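Local coordinates for kelch domain-containing protein (Colletotrichum graminicola M1.001, PDB 5C86) that oxidises alcohols as a fungal member of the AA5 galactose oxidase and glyoxal oxidase family, probably using a copper site shared by its Kelch-type beta-propeller and C-terminal E-set domain, at residues S252-L257 and Q269-G274. Numbering follows the deposited sequence. Where two conformers were deposited one is given.
Sequences SNAHIL and QKLANG
The side-chain amide of Asn273 shares its two N-H groups between Ser252 and Asn253. Its ND2 gives a nearly straight bond to Ser252 OG at 2.8 Å, almost in the amide plane, and a second to a lone pair of Asn253 OD1 at 3.1 Å, reached with a tilt of 23° from that plane. The two asparagine amides stand nearly perpendicular (81°), and Asn253 turns its other end, ND2, to Asp218, which fixes the carboxamide flip. Ser252 meets Asn273 because chi1 of 53° sets OG between the backbone N and the carbonyl carbon.

Beside this network the backbones pair as an antiparallel hairpin, with Ile256 and Gln269 exchanging both N-H...O bonds. Leu271 N still reaches Ala254 O at 2.9 Å, and Gly274 N donates to Ser252 O at 3.1 Å, but between them the 269-274 chain swings outward. One water takes the place of a single missing rung, between Ala254 N and Leu271 O: it accepts from Ala254 N (3.0 Å) and from Lys270 NZ, and lies within donating distance of Leu271 O and Asn273 OD1.

Packing differs on the two faces. On one, the first carbons of Lys270 pass obliquely by the His255 ring, CB lying 3.9 Å from CD2; on the other, Leu271 CD1 touches Ala254 CB and Ile256 CG1.

Strands 254-258 and 267-270 are the third and fourth of a four-stranded propeller blade, with 235-239 on the other flank of 254-258. Where regular pairing lapses, side-chain amides, the Lys270 ammonium, a water and the backbone bond from Gly274 continue the link to 252-254.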
loop_
_atom_site.group_PDB
_atom_site.type_symbol
_atom_site.label_atom_id
_atom_site.label_comp_id
_atom_site.label_asym_id
_atom_site.label_seq_id
_atom_site.Cartn_x
_atom_site.Cartn_y
_atom_site.Cartn_z
ATOM N N SER A 252 13.929 -7.535 -13.021
ATOM C CA SER A 252 13.779 -6.140 -13.164
ATOM C C SER A 252 12.660 -5.880 -14.187
ATOM O O SER A 252 12.617 -4.792 -14.782
ATOM C CB SER A 252 15.098 -5.442 -13.567
ATOM O OG SER A 252 15.649 -6.087 -14.736
ATOM N N ASN A 253 11.778 -6.845 -14.390
ATOM C CA ASN A 253 10.713 -6.688 -15.372
ATOM C C ASN A 253 9.705 -5.657 -14.895
ATOM O O ASN A 253 9.334 -5.577 -13.729
ATOM C CB ASN A 253 9.985 -7.994 -15.644
ATOM C CG ASN A 253 10.843 -9.042 -16.328
ATOM O OD1 ASN A 253 11.916 -8.776 -16.853
ATOM N ND2 ASN A 253 10.342 -10.206 -16.357
ATOM N N ALA A 254 9.209 -4.849 -15.825
ATOM C CA ALA A 254 8.360 -3.653 -15.556
ATOM C C ALA A 254 7.197 -3.721 -16.592
ATOM O O ALA A 254 7.447 -3.838 -17.796
ATOM C CB ALA A 254 9.121 -2.429 -15.650
ATOM N N HIS A 255 5.978 -3.580 -16.125
ATOM C CA HIS A 255 4.765 -3.630 -16.975
ATOM C C HIS A 255 3.778 -2.576 -16.527
ATOM O O HIS A 255 3.760 -2.159 -15.347
ATOM C CB HIS A 255 4.041 -4.957 -16.961
ATOM C CG HIS A 255 4.835 -6.076 -17.512
ATOM N ND1 HIS A 255 5.812 -6.754 -16.792
ATOM C CD2 HIS A 255 4.847 -6.613 -18.764
ATOM C CE1 HIS A 255 6.361 -7.684 -17.576
ATOM N NE2 HIS A 255 5.792 -7.617 -18.776
ATOM N N ILE A 256 2.994 -2.053 -17.481
ATOM C CA ILE A 256 1.797 -1.295 -17.176
ATOM C C ILE A 256 0.587 -2.071 -17.647
ATOM O O ILE A 256 0.536 -2.448 -18.814
ATOM C CB ILE A 256 1.824 0.119 -17.826
ATOM C CG1 ILE A 256 2.851 1.048 -17.182
ATOM C CG2 ILE A 256 0.395 0.719 -17.842
ATOM C CD1 ILE A 256 3.137 2.311 -18.002
ATOM N N LEU A 257 -0.359 -2.286 -16.751
ATOM C CA LEU A 257 -1.630 -2.963 -16.974
ATOM C C LEU A 257 -2.681 -1.918 -17.139
ATOM O O LEU A 257 -2.676 -0.871 -16.397
ATOM C CB LEU A 257 -2.024 -3.853 -15.795
ATOM C CG LEU A 257 -0.982 -4.756 -15.175
ATOM C CD1 LEU A 257 -1.593 -5.708 -14.165
ATOM C CD2 LEU A 257 -0.005 -5.433 -16.028
ATOM N N GLN A 269 1.387 -3.823 -21.204
ATOM C CA GLN A 269 2.498 -3.217 -21.918
ATOM C C GLN A 269 3.829 -3.433 -21.190
ATOM O O GLN A 269 3.987 -3.053 -20.054
ATOM C CB GLN A 269 2.272 -1.678 -22.041
ATOM C CG GLN A 269 3.343 -0.964 -22.836
ATOM C CD GLN A 269 3.356 -1.523 -24.243
ATOM O OE1 GLN A 269 2.302 -1.521 -24.917
ATOM N NE2 GLN A 269 4.496 -2.092 -24.662
ATOM N N LYS A 270 4.742 -4.103 -21.820
ATOM C CA LYS A 270 6.114 -4.202 -21.315
ATOM C C LYS A 270 6.915 -2.977 -21.478
ATOM O O LYS A 270 6.943 -2.315 -22.535
ATOM C CB LYS A 270 6.786 -5.392 -21.972
ATOM C CG LYS A 270 8.169 -5.752 -21.421
ATOM C CD LYS A 270 8.640 -7.086 -21.992
ATOM C CE LYS A 270 10.009 -7.479 -21.424
ATOM N NZ LYS A 270 10.238 -7.704 -19.925
ATOM N N LEU A 271 7.657 -2.553 -20.441
ATOM C CA LEU A 271 8.486 -1.436 -20.470
ATOM C C LEU A 271 9.947 -1.951 -20.494
ATOM O O LEU A 271 10.195 -3.167 -20.282
ATOM C CB LEU A 271 8.351 -0.628 -19.173
ATOM C CG LEU A 271 6.867 -0.272 -18.830
ATOM C CD1 LEU A 271 6.613 -0.112 -17.352
ATOM C CD2 LEU A 271 6.619 0.991 -19.622
ATOM N N ALA A 272 10.880 -1.049 -20.726
ATOM C CA ALA A 272 12.285 -1.339 -20.555
ATOM C C ALA A 272 12.461 -1.774 -19.094
ATOM O O ALA A 272 11.805 -1.216 -18.179
ATOM C CB ALA A 272 13.155 -0.157 -20.874
ATOM N N ASN A 273 13.308 -2.760 -18.867
ATOM C CA ASN A 273 13.555 -3.173 -17.494
ATOM C C ASN A 273 14.149 -2.073 -16.681
ATOM O O ASN A 273 14.884 -1.192 -17.169
ATOM C CB ASN A 273 14.522 -4.347 -17.477
ATOM C CG ASN A 273 13.845 -5.654 -17.796
ATOM O OD1 ASN A 273 12.998 -5.766 -18.681
ATOM N ND2 ASN A 273 14.150 -6.681 -16.976
ATOM N N GLY A 274 13.942 -2.100 -15.362
ATOM C CA GLY A 274 14.603 -1.198 -14.491
ATOM C C GLY A 274 16.106 -1.630 -14.360
ATOM O O GLY A 274 16.504 -2.670 -14.858
HETATM O O HOH W 1 10.306 -5.224 -18.544
#